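Side-chain contacts in down syndrome cell adhesion molecule, isoform AK (PDB 4WVR), which probably mediates homophilic cell adhesion, its seventh immunoglobulin domain, the part described here, pairing with a second copy of itself: residues A[57-60]-A[66-69]; A[30-35]-A[84-89]; A[69-74]-A[97-102]; A[26-31]-A[41-46]. All coordinates share one frame; numbering follows the deposited sequence.

Interaction 1: residues A[57-60]-A[66-69]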
loop_
_atom_site.group_PDB
_atom_site.type_symbol
_atom_site.label_atom_id
_atom_site.label_comp_id
_atom_site.label_asym_id
_atom_site.label_seq_id
_atom_site.Cartn_x
_atom_site.Cartn_y
_atom_site.Cartn_z
ATOM N N ILE A 57 0.537 13.525 6.294
ATOM C CA ILE A 57 0.634 12.075 6.156
ATOM C C ILE A 57 -0.714 11.399 6.388
ATOM O O ILE A 57 -1.308 11.541 7.460
ATOM C CB ILE A 57 1.656 11.484 7.144
ATOM C CG1 ILE A 57 3.044 12.071 6.889
ATOM C CG2 ILE A 57 1.680 9.963 7.041
ATOM C CD1 ILE A 57 4.075 11.643 7.913
ATOM N N THR A 58 -1.194 10.666 5.388
ATOM C CA THR A 58 -2.448 9.929 5.519
ATOM C C THR A 58 -2.230 8.570 6.180
ATOM O O THR A 58 -1.321 7.827 5.813
ATOM C CB THR A 58 -3.129 9.714 4.147
ATOM O OG1 THR A 58 -3.383 10.983 3.525
ATOM C CG2 THR A 58 -4.443 8.966 4.316
ATOM N N ILE A 59 -3.069 8.257 7.161
ATOM C CA ILE A 59 -3.036 6.962 7.828
ATOM C C ILE A 59 -4.453 6.401 7.912
ATOM O O ILE A 59 -5.359 7.073 8.402
ATOM C CB ILE A 59 -2.436 7.069 9.242
ATOM C CG1 ILE A 59 -0.962 7.479 9.165
ATOM C CG2 ILE A 59 -2.592 5.759 9.996
ATOM C CD1 ILE A 59 -0.309 7.675 10.514
ATOM N N LEU A 60 -4.648 5.177 7.432
ATOM C CA LEU A 60 -5.975 4.568 7.452
ATOM C C LEU A 60 -5.937 3.086 7.802
ATOM O O LEU A 60 -5.215 2.305 7.177
ATOM C CB LEU A 60 -6.671 4.751 6.100
ATOM C CG LEU A 60 -8.037 4.067 5.993
ATOM C CD1 LEU A 60 -9.042 4.750 6.909
ATOM C CD2 LEU A 60 -8.536 4.055 4.554
ATOM N N THR A 66 -4.690 -4.610 8.562
ATOM C CA THR A 66 -3.925 -3.813 7.609
ATOM C C THR A 66 -4.102 -2.317 7.831
ATOM O O THR A 66 -5.227 -1.824 7.958
ATOM C CB THR A 66 -4.314 -4.156 6.159
ATOM O OG1 THR A 66 -3.999 -5.529 5.895
ATOM C CG2 THR A 66 -3.558 -3.272 5.174
ATOM N N SER A 67 -2.983 -1.600 7.891
ATOM C CA SER A 67 -3.015 -0.147 7.951
ATOM C C SER A 67 -2.201 0.431 6.800
ATOM O O SER A 67 -1.102 -0.044 6.511
ATOM C CB SER A 67 -2.476 0.358 9.290
ATOM O OG SER A 67 -2.419 1.776 9.317
ATOM N N VAL A 68 -2.745 1.456 6.152
ATOM C CA VAL A 68 -2.103 2.066 4.989
ATOM C C VAL A 68 -1.594 3.474 5.278
ATOM O O VAL A 68 -2.331 4.320 5.785
ATOM C CB VAL A 68 -3.068 2.152 3.799
ATOM C CG1 VAL A 68 -2.315 2.576 2.545
ATOM C CG2 VAL A 68 -3.766 0.820 3.589
ATOM N N LEU A 69 -0.336 3.727 4.940
ATOM C CA LEU A 69 0.234 5.058 5.093
ATOM C C LEU A 69 0.493 5.648 3.712
ATOM O O LEU A 69 1.037 4.976 2.838
ATOM C CB LEU A 69 1.520 5.008 5.925
ATOM C CG LEU A 69 2.199 6.337 6.285
ATOM C CD1 LEU A 69 2.855 6.247 7.648
ATOM C CD2 LEU A 69 3.230 6.729 5.227
#
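Ile57 and Leu69 form the tight end of this contact. The CG2 methyl of Ile57, anti to the backbone N with CG1 at chi1 -60°, presses against the branch point of Leu69 at 3.7 Å from CG and also touches both leucine methyls. Ile59, paired directly with Leu69 across the strands, adds only a looser touch, 4.3 Å from its CG1 to Leu69 CD1. These branched aliphatic chains point into the sandwich, where Ile59 and Leu69 also rest on Trp43. Serine suits position Ser67, on the same side, because its short hydroxyl meets Trp43 NE1 in a hydrogen bond within the buried core. With an alanine in place of Leu69, the CG2 methyl of Ile57 would probably face a gap and Trp43 would lose part of its support. The other face is slacker within the pair: the side chains of Leu60 and Val68 do not reach each other; Leu62 of the second subunit lies against Leu60, and Gln29 of that subunit against Val68. Between the faces the backbones bond twice, Leu60 N to Val68 O at 3.0 Å and Val68 N to Leu60 O at 2.8 Å, the latter almost straight at 173°. Leu69 CA also approaches Thr58 O at 3.3 Å. The chemistry thus implies an antiparallel hairpin, strands 57-63 and 66-71, zipped by its backbone, with one apolar face for the core and another for the dimer.

Interaction 2: residues A[30-35]-A[84-89]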
loop_
_atom_site.group_PDB
_atom_site.type_symbol
_atom_site.label_atom_id
_atom_site.label_comp_id
_atom_site.label_asym_id
_atom_site.label_seq_id
_atom_site.Cartn_x
_atom_site.Cartn_y
_atom_site.Cartn_z
ATOM N N CYS A 30 1.046 -1.591 5.986
ATOM C CA CYS A 30 1.442 -2.434 7.108
ATOM C C CYS A 30 0.465 -3.592 7.208
ATOM O O CYS A 30 -0.667 -3.428 7.668
ATOM C CB CYS A 30 1.474 -1.635 8.410
ATOM S SG CYS A 30 2.020 -2.588 9.843
ATOM N N MET A 31 0.896 -4.764 6.760
ATOM C CA MET A 31 0.006 -5.913 6.698
ATOM C C MET A 31 0.407 -6.970 7.714
ATOM O O MET A 31 1.424 -7.647 7.564
ATOM C CB MET A 31 -0.014 -6.500 5.284
ATOM C CG MET A 31 -0.745 -5.617 4.269
ATOM S SD MET A 31 -0.511 -6.148 2.558
ATOM C CE MET A 31 1.214 -5.728 2.312
ATOM N N VAL A 32 -0.402 -7.090 8.758
ATOM C CA VAL A 32 -0.187 -8.096 9.785
ATOM C C VAL A 32 -0.514 -9.477 9.225
ATOM O O VAL A 32 -1.527 -9.661 8.551
ATOM C CB VAL A 32 -1.047 -7.805 11.034
ATOM C CG1 VAL A 32 -0.902 -8.915 12.063
ATOM C CG2 VAL A 32 -0.670 -6.456 11.630
ATOM N N GLN A 33 0.357 -10.445 9.487
ATOM C CA GLN A 33 0.129 -11.810 9.036
ATOM C C GLN A 33 -0.469 -12.642 10.170
ATOM O O GLN A 33 -1.688 -12.769 10.285
ATOM C CB GLN A 33 1.432 -12.431 8.533
ATOM C CG GLN A 33 2.125 -11.595 7.470
ATOM C CD GLN A 33 1.245 -11.354 6.256
ATOM O OE1 GLN A 33 0.636 -12.283 5.725
ATOM N NE2 GLN A 33 1.169 -10.100 5.818
ATOM N N LYS A 34 0.393 -13.198 11.011
ATOM C CA LYS A 34 -0.058 -13.919 12.194
ATOM C C LYS A 34 -0.514 -12.934 13.260
ATOM O O LYS A 34 -0.022 -11.807 13.317
ATOM C CB LYS A 34 1.059 -14.810 12.742
ATOM C CG LYS A 34 1.627 -15.787 11.731
ATOM C CD LYS A 34 0.584 -16.805 11.307
ATOM C CE LYS A 34 1.171 -17.834 10.352
ATOM N NZ LYS A 34 0.179 -18.902 10.037
ATOM N N GLY A 35 -1.453 -13.358 14.102
ATOM C CA GLY A 35 -1.889 -12.551 15.229
ATOM C C GLY A 35 -3.387 -12.591 15.459
ATOM O O GLY A 35 -4.167 -12.540 14.509
ATOM N N CYS A 84 5.865 0.901 11.744
ATOM C CA CYS A 84 4.525 0.407 12.005
ATOM C C CYS A 84 4.559 -0.501 13.220
ATOM O O CYS A 84 5.361 -1.430 13.274
ATOM C CB CYS A 84 3.972 -0.356 10.808
ATOM S SG CYS A 84 2.347 -1.064 11.141
ATOM N N ILE A 85 3.695 -0.226 14.190
ATOM C CA ILE A 85 3.611 -1.042 15.394
ATOM C C ILE A 85 2.260 -1.742 15.484
ATOM O O ILE A 85 1.214 -1.097 15.442
ATOM C CB ILE A 85 3.829 -0.198 16.664
ATOM C CG1 ILE A 85 5.129 0.601 16.554
ATOM C CG2 ILE A 85 3.835 -1.091 17.900
ATOM C CD1 ILE A 85 5.308 1.621 17.651
ATOM N N ALA A 86 2.295 -3.065 15.606
ATOM C CA ALA A 86 1.081 -3.865 15.729
ATOM C C ALA A 86 1.007 -4.529 17.099
ATOM O O ALA A 86 1.910 -5.270 17.486
ATOM C CB ALA A 86 1.026 -4.912 14.636
ATOM N N GLU A 87 -0.077 -4.265 17.824
ATOM C CA GLU A 87 -0.246 -4.794 19.173
ATOM C C GLU A 87 -1.588 -5.477 19.386
ATOM O O GLU A 87 -2.625 -5.000 18.928
ATOM C CB GLU A 87 -0.101 -3.677 20.208
ATOM C CG GLU A 87 1.251 -3.004 20.234
ATOM C CD GLU A 87 1.206 -1.648 20.916
ATOM O OE1 GLU A 87 0.094 -1.146 21.179
ATOM O OE2 GLU A 87 2.285 -1.093 21.197
ATOM N N ASN A 88 -1.553 -6.602 20.090
ATOM C CA ASN A 88 -2.761 -7.198 20.639
ATOM C C ASN A 88 -2.545 -7.521 22.116
ATOM O O ASN A 88 -1.563 -7.078 22.716
ATOM C CB ASN A 88 -3.168 -8.450 19.854
ATOM C CG ASN A 88 -2.067 -9.495 19.791
ATOM O OD1 ASN A 88 -1.084 -9.434 20.528
ATOM N ND2 ASN A 88 -2.234 -10.467 18.902
ATOM N N LYS A 89 -3.456 -8.290 22.701
ATOM C CA LYS A 89 -3.345 -8.633 24.112
ATOM C C LYS A 89 -2.149 -9.548 24.366
ATOM O O LYS A 89 -1.543 -9.504 25.437
ATOM C CB LYS A 89 -4.632 -9.295 24.608
ATOM C CG LYS A 89 -5.886 -8.862 23.863
ATOM C CD LYS A 89 -7.134 -9.443 24.510
ATOM C CE LYS A 89 -7.666 -10.630 23.724
ATOM N NZ LYS A 89 -8.941 -11.151 24.290
#
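Cys30 and Cys84 are joined by a disulfide, SG to SG 2.0 Å, seen in the crystal and characteristic of the immunoglobulin fold. Both sulfurs lie anti to their backbone N (chi1 -178° and 177°), which directs each toward the facing sheet, and the S-S torsion of -82° leaves the bond relaxed. Next along, the CG2 methyl of Val32 meets Ala86 CB at 3.8 Å; a short chain opposite a branched one suits backbones whose CA atoms stand 7.4 Å apart here. At the open end the amide of Asn88 reaches only the backbone of Gly35, with ND2 4.2 Å from its C. Further out, that amide is fixed by other partners: ND2 donates to the carbonyls of Val6 and Asp36, and OD1 accepts from Gly91 N. Gly35 adopts backbone angles at which a side chain would collide with the preceding carbonyl. In the loop after the strand, Gln33 NE2 bonds to Met31 O at 3.0 Å from above the carbonyl plane, while OE1 accepts from Asn25 N of the second subunit. The bridge therefore ties strand 26-31, the neighbour of 66-71 in one sheet, to strand 80-87, which runs between 40-45 and 92-99 in the other.

Interaction 3: residues A[69-74]-A[97-102]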
loop_
_atom_site.group_PDB
_atom_site.type_symbol
_atom_site.label_atom_id
_atom_site.label_comp_id
_atom_site.label_asym_id
_atom_site.label_seq_id
_atom_site.Cartn_x
_atom_site.Cartn_y
_atom_site.Cartn_z
ATOM N N LEU A 69 -0.336 3.727 4.940
ATOM C CA LEU A 69 0.234 5.058 5.093
ATOM C C LEU A 69 0.493 5.648 3.712
ATOM O O LEU A 69 1.037 4.976 2.838
ATOM C CB LEU A 69 1.520 5.008 5.925
ATOM C CG LEU A 69 2.199 6.337 6.285
ATOM C CD1 LEU A 69 2.855 6.247 7.648
ATOM C CD2 LEU A 69 3.230 6.729 5.227
ATOM N N ASN A 70 0.084 6.898 3.514
ATOM C CA ASN A 70 0.318 7.589 2.251
ATOM C C ASN A 70 0.828 9.004 2.472
ATOM O O ASN A 70 0.318 9.735 3.320
ATOM C CB ASN A 70 -0.962 7.629 1.402
ATOM C CG ASN A 70 -0.742 8.275 0.042
ATOM O OD1 ASN A 70 -1.229 9.375 -0.228
ATOM N ND2 ASN A 70 0.006 7.596 -0.820
ATOM N N ILE A 71 1.846 9.379 1.709
ATOM C CA ILE A 71 2.318 10.752 1.701
ATOM C C ILE A 71 2.032 11.326 0.324
ATOM O O ILE A 71 2.776 11.076 -0.625
ATOM C CB ILE A 71 3.815 10.851 2.025
ATOM C CG1 ILE A 71 4.121 10.117 3.332
ATOM C CG2 ILE A 71 4.246 12.313 2.098
ATOM C CD1 ILE A 71 5.598 10.090 3.686
ATOM N N ALA A 72 0.935 12.073 0.223
ATOM C CA ALA A 72 0.428 12.543 -1.065
ATOM C C ALA A 72 1.441 13.394 -1.830
ATOM O O ALA A 72 1.565 13.276 -3.050
ATOM C CB ALA A 72 -0.864 13.322 -0.858
ATOM N N ALA A 73 2.154 14.251 -1.105
ATOM C CA ALA A 73 3.197 15.090 -1.691
ATOM C C ALA A 73 4.407 15.126 -0.767
ATOM O O ALA A 73 4.415 15.848 0.230
ATOM C CB ALA A 73 2.679 16.497 -1.947
ATOM N N VAL A 74 5.423 14.340 -1.101
ATOM C CA VAL A 74 6.608 14.217 -0.259
ATOM C C VAL A 74 7.406 15.515 -0.193
ATOM O O VAL A 74 7.738 16.104 -1.219
ATOM C CB VAL A 74 7.535 13.091 -0.757
ATOM C CG1 VAL A 74 8.861 13.118 -0.007
ATOM C CG2 VAL A 74 6.854 11.730 -0.609
ATOM N N SER A 97 10.918 1.233 7.719
ATOM C CA SER A 97 11.530 1.556 6.439
ATOM C C SER A 97 11.964 3.011 6.455
ATOM O O SER A 97 11.214 3.885 6.884
ATOM C CB SER A 97 10.568 1.299 5.278
ATOM O OG SER A 97 11.210 1.529 4.034
ATOM N N GLU A 98 13.180 3.274 5.999
ATOM C CA GLU A 98 13.660 4.645 5.981
ATOM C C GLU A 98 13.295 5.323 4.676
ATOM O O GLU A 98 13.593 4.815 3.595
ATOM C CB GLU A 98 15.173 4.704 6.193
ATOM C CG GLU A 98 15.693 6.128 6.299
ATOM C CD GLU A 98 17.202 6.201 6.391
ATOM O OE1 GLU A 98 17.856 5.141 6.289
ATOM O OE2 GLU A 98 17.728 7.320 6.569
ATOM N N LEU A 99 12.634 6.470 4.785
ATOM C CA LEU A 99 12.338 7.293 3.621
ATOM C C LEU A 99 13.448 8.317 3.417
ATOM O O LEU A 99 13.775 9.078 4.326
ATOM C CB LEU A 99 10.989 7.998 3.778
ATOM C CG LEU A 99 10.602 8.919 2.621
ATOM C CD1 LEU A 99 10.471 8.128 1.331
ATOM C CD2 LEU A 99 9.313 9.672 2.931
ATOM N N LYS A 100 14.030 8.324 2.223
ATOM C CA LYS A 100 15.070 9.288 1.893
ATOM C C LYS A 100 14.577 10.257 0.827
ATOM O O LYS A 100 13.940 9.855 -0.146
ATOM C CB LYS A 100 16.339 8.574 1.429
ATOM C CG LYS A 100 17.024 7.783 2.534
ATOM C CD LYS A 100 18.294 7.108 2.046
ATOM C CE LYS A 100 18.987 6.370 3.182
ATOM N NZ LYS A 100 20.185 5.616 2.716
ATOM N N VAL A 101 14.867 11.538 1.027
ATOM C CA VAL A 101 14.415 12.578 0.112
ATOM C C VAL A 101 15.606 13.367 -0.429
ATOM O O VAL A 101 16.459 13.818 0.335
ATOM C CB VAL A 101 13.424 13.539 0.797
ATOM C CG1 VAL A 101 12.802 14.478 -0.226
ATOM C CG2 VAL A 101 12.341 12.753 1.533
ATOM N N ASN A 102 15.654 13.529 -1.747
ATOM C CA ASN A 102 16.774 14.199 -2.401
ATOM C C ASN A 102 16.722 15.713 -2.214
ATOM O O ASN A 102 15.878 16.232 -1.482
ATOM C CB ASN A 102 16.800 13.853 -3.883
#
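Ile71 and Leu99 meet through methyls alone, and the flat groups of this contact belong to its surroundings: both side chains rest on Phe82 of strand 80-87, while Ile71 also touches His78 and Leu99 also touches Phe15. Across the gap the two aliphatic chains meet end to end, Ile71 CD1 standing 3.8 Å from Leu99 CD2. The isoleucine manages this because its chain is extended, with chi2 at 176° carrying CD1 as far from the backbone as the residue allows, a long arm that spans the gap. Leu99 answers with CG anti to the backbone N (chi1 178°), which likewise aims its forked end at the opposite sheet. The two segments come from facing sheets of the immunoglobulin sandwich: Ile71 ends strand 66-71 of one, and Leu99 ends strand 92-99 of the other. Beyond the strands the closure continues with a pair of valines. Val74 and Val101 run alongside one another, pointing opposite ways, and Val74 CG1 sits 3.8 Å from Val101 CG2 and 4.2 Å from Val101 CG1. Their CA atoms are 8.0 Å apart, a spacing that two valines, each branched at CB, close chiefly with one methyl apiece. All four touching residues are buried, and no hydrogen bond passes between the segments. Val74 is held by backbone hydrogen bonds to Gly23 and Glu24, whereas the carbonyl of Val101 receives a weak hydrogen bond from Arg79 NE.

Interaction 4: residues A[26-31]-A[41-46]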
loop_
_atom_site.group_PDB
_atom_site.type_symbol
_atom_site.label_atom_id
_atom_site.label_comp_id
_atom_site.label_asym_id
_atom_site.label_seq_id
_atom_site.Cartn_x
_atom_site.Cartn_y
_atom_site.Cartn_z
ATOM N N ALA A 26 4.236 8.813 -2.179
ATOM C CA ALA A 26 4.845 7.624 -1.598
ATOM C C ALA A 26 3.949 7.016 -0.534
ATOM O O ALA A 26 3.114 7.703 0.062
ATOM C CB ALA A 26 6.210 7.954 -1.015
ATOM N N GLY A 27 4.120 5.723 -0.298
ATOM C CA GLY A 27 3.300 5.042 0.685
ATOM C C GLY A 27 3.696 3.604 0.929
ATOM O O GLY A 27 4.457 3.017 0.156
ATOM N N VAL A 28 3.176 3.042 2.018
ATOM C CA VAL A 28 3.379 1.641 2.363
ATOM C C VAL A 28 2.125 1.062 3.011
ATOM O O VAL A 28 1.300 1.808 3.554
ATOM C CB VAL A 28 4.562 1.453 3.335
ATOM C CG1 VAL A 28 5.895 1.673 2.628
ATOM C CG2 VAL A 28 4.417 2.379 4.540
ATOM N N GLN A 29 1.982 -0.261 2.938
ATOM C CA GLN A 29 0.925 -0.969 3.655
ATOM C C GLN A 29 1.546 -1.778 4.771
ATOM O O GLN A 29 2.454 -2.576 4.529
ATOM C CB GLN A 29 0.146 -1.928 2.758
ATOM C CG GLN A 29 -0.777 -1.294 1.740
ATOM C CD GLN A 29 -1.794 -2.280 1.180
ATOM O OE1 GLN A 29 -2.215 -3.229 1.848
ATOM N NE2 GLN A 29 -2.115 -2.111 -0.089
ATOM N N CYS A 30 1.046 -1.591 5.986
ATOM C CA CYS A 30 1.442 -2.434 7.108
ATOM C C CYS A 30 0.465 -3.592 7.208
ATOM O O CYS A 30 -0.667 -3.428 7.668
ATOM C CB CYS A 30 1.474 -1.635 8.410
ATOM S SG CYS A 30 2.020 -2.588 9.843
ATOM N N MET A 31 0.896 -4.764 6.760
ATOM C CA MET A 31 0.006 -5.913 6.698
ATOM C C MET A 31 0.407 -6.970 7.714
ATOM O O MET A 31 1.424 -7.647 7.564
ATOM C CB MET A 31 -0.014 -6.500 5.284
ATOM C CG MET A 31 -0.745 -5.617 4.269
ATOM S SD MET A 31 -0.511 -6.148 2.558
ATOM C CE MET A 31 1.214 -5.728 2.312
ATOM N N ILE A 41 -2.954 -0.920 15.384
ATOM C CA ILE A 41 -1.861 -0.630 14.467
ATOM C C ILE A 41 -1.593 0.865 14.411
ATOM O O ILE A 41 -2.456 1.646 14.011
ATOM C CB ILE A 41 -2.156 -1.154 13.049
ATOM C CG1 ILE A 41 -2.524 -2.638 13.094
ATOM C CG2 ILE A 41 -0.957 -0.939 12.156
ATOM C CD1 ILE A 41 -2.886 -3.223 11.747
ATOM N N LYS A 42 -0.393 1.262 14.819
ATOM C CA LYS A 42 -0.049 2.675 14.876
ATOM C C LYS A 42 1.306 2.945 14.239
ATOM O O LYS A 42 2.092 2.026 14.010
ATOM C CB LYS A 42 -0.054 3.165 16.322
ATOM C CG LYS A 42 0.841 2.363 17.236
ATOM C CD LYS A 42 0.691 2.820 18.675
ATOM C CE LYS A 42 1.607 2.037 19.596
ATOM N NZ LYS A 42 1.457 2.485 21.006
ATOM N N TRP A 43 1.573 4.216 13.960
ATOM C CA TRP A 43 2.771 4.603 13.233
ATOM C C TRP A 43 3.609 5.626 13.991
ATOM O O TRP A 43 3.083 6.444 14.747
ATOM C CB TRP A 43 2.395 5.174 11.864
ATOM C CG TRP A 43 1.751 4.192 10.930
ATOM C CD1 TRP A 43 0.433 3.835 10.893
ATOM C CD2 TRP A 43 2.395 3.460 9.881
ATOM N NE1 TRP A 43 0.219 2.920 9.891
ATOM C CE2 TRP A 43 1.407 2.673 9.254
ATOM C CE3 TRP A 43 3.712 3.385 9.416
ATOM C CZ2 TRP A 43 1.695 1.825 8.185
ATOM C CZ3 TRP A 43 3.997 2.543 8.348
ATOM C CH2 TRP A 43 2.992 1.774 7.748
ATOM N N THR A 44 4.920 5.575 13.780
ATOM C CA THR A 44 5.805 6.634 14.249
ATOM C C THR A 44 6.736 7.084 13.126
ATOM O O THR A 44 7.065 6.309 12.226
ATOM C CB THR A 44 6.652 6.193 15.469
ATOM O OG1 THR A 44 7.459 5.062 15.119
ATOM C CG2 THR A 44 5.758 5.832 16.641
ATOM N N LEU A 45 7.126 8.351 13.171
ATOM C CA LEU A 45 8.148 8.881 12.280
ATOM C C LEU A 45 9.281 9.430 13.129
ATOM O O LEU A 45 9.107 10.432 13.819
ATOM C CB LEU A 45 7.584 9.976 11.374
ATOM C CG LEU A 45 8.611 10.746 10.541
ATOM C CD1 LEU A 45 9.392 9.796 9.641
ATOM C CD2 LEU A 45 7.940 11.841 9.722
ATOM N N ASN A 46 10.433 8.766 13.080
ATOM C CA ASN A 46 11.553 9.091 13.959
ATOM C C ASN A 46 11.113 9.089 15.419
ATOM O O ASN A 46 11.330 10.058 16.149
ATOM C CB ASN A 46 12.164 10.441 13.581
ATOM C CG ASN A 46 12.654 10.469 12.149
ATOM O OD1 ASN A 46 13.330 9.549 11.695
ATOM N ND2 ASN A 46 12.301 11.521 11.425
#
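Cys30 brings a disulfide sulfur up to an indole: its SG lies 5.3 Å from the centre of the six-membered ring of Trp43, 34° off the ring normal, a sulfur-aromatic contact of oblique approach. The closer touch is made by carbon, with Cys30 CB 3.5 Å from Trp43 CZ2. Two residues earlier in the strand, Val28 leans on the same ring, its CG2 methyl 3.6 Å from CH2 and slightly farther from CZ3. That methyl occupies the crowded position between backbone N and carbonyl carbon, with CG1 at chi1 -72°, and from there it reaches the far end of the indole. At the other end of the contact the CG2 methyl of Ile41 lies 4.1 Å from Cys30 SG, lining the disulfide with hydrocarbon. Such a tryptophan packed on the intersheet disulfide is the classic core of the immunoglobulin fold, and here strands 26-31 and 40-45 belong to facing sheets, the axes of segments 26-31 and 41-45 coming within 9.5 Å and running at 138°. A wide, flat side chain suits this gap, since one indole spans it. Replacing Trp43 with an alanine would probably open a gap beside Cys30 and Val28 and leave the Ser67 hydroxyl without its mate. The ring also meets that of Phe13, while Ile50 touches the indole as well. On the outer face of strand 26-31, Gln29 NE2 bonds to Leu69 O of the second subunit.

Interaction 4 lies at the centre of the domain, about 6 Å from interaction 1 between centres, and the two share one core. Interaction 1 alone is a pairing within a sheet and relies on backbone hydrogen bonds; the other three cross between sheets and use side chains. Interactions 2 and 3 sit on opposite sides of the chain's centre, about 22 Å apart between centres, one covalent, the other purely aliphatic. Strand 26-31 serves both 2 and 4 through Cys30, and strand 66-71 serves 1 through Leu69 and 3 through Ile71. All four are largely buried, yet all come near the second subunit through outward residues, interaction 3 only slightly.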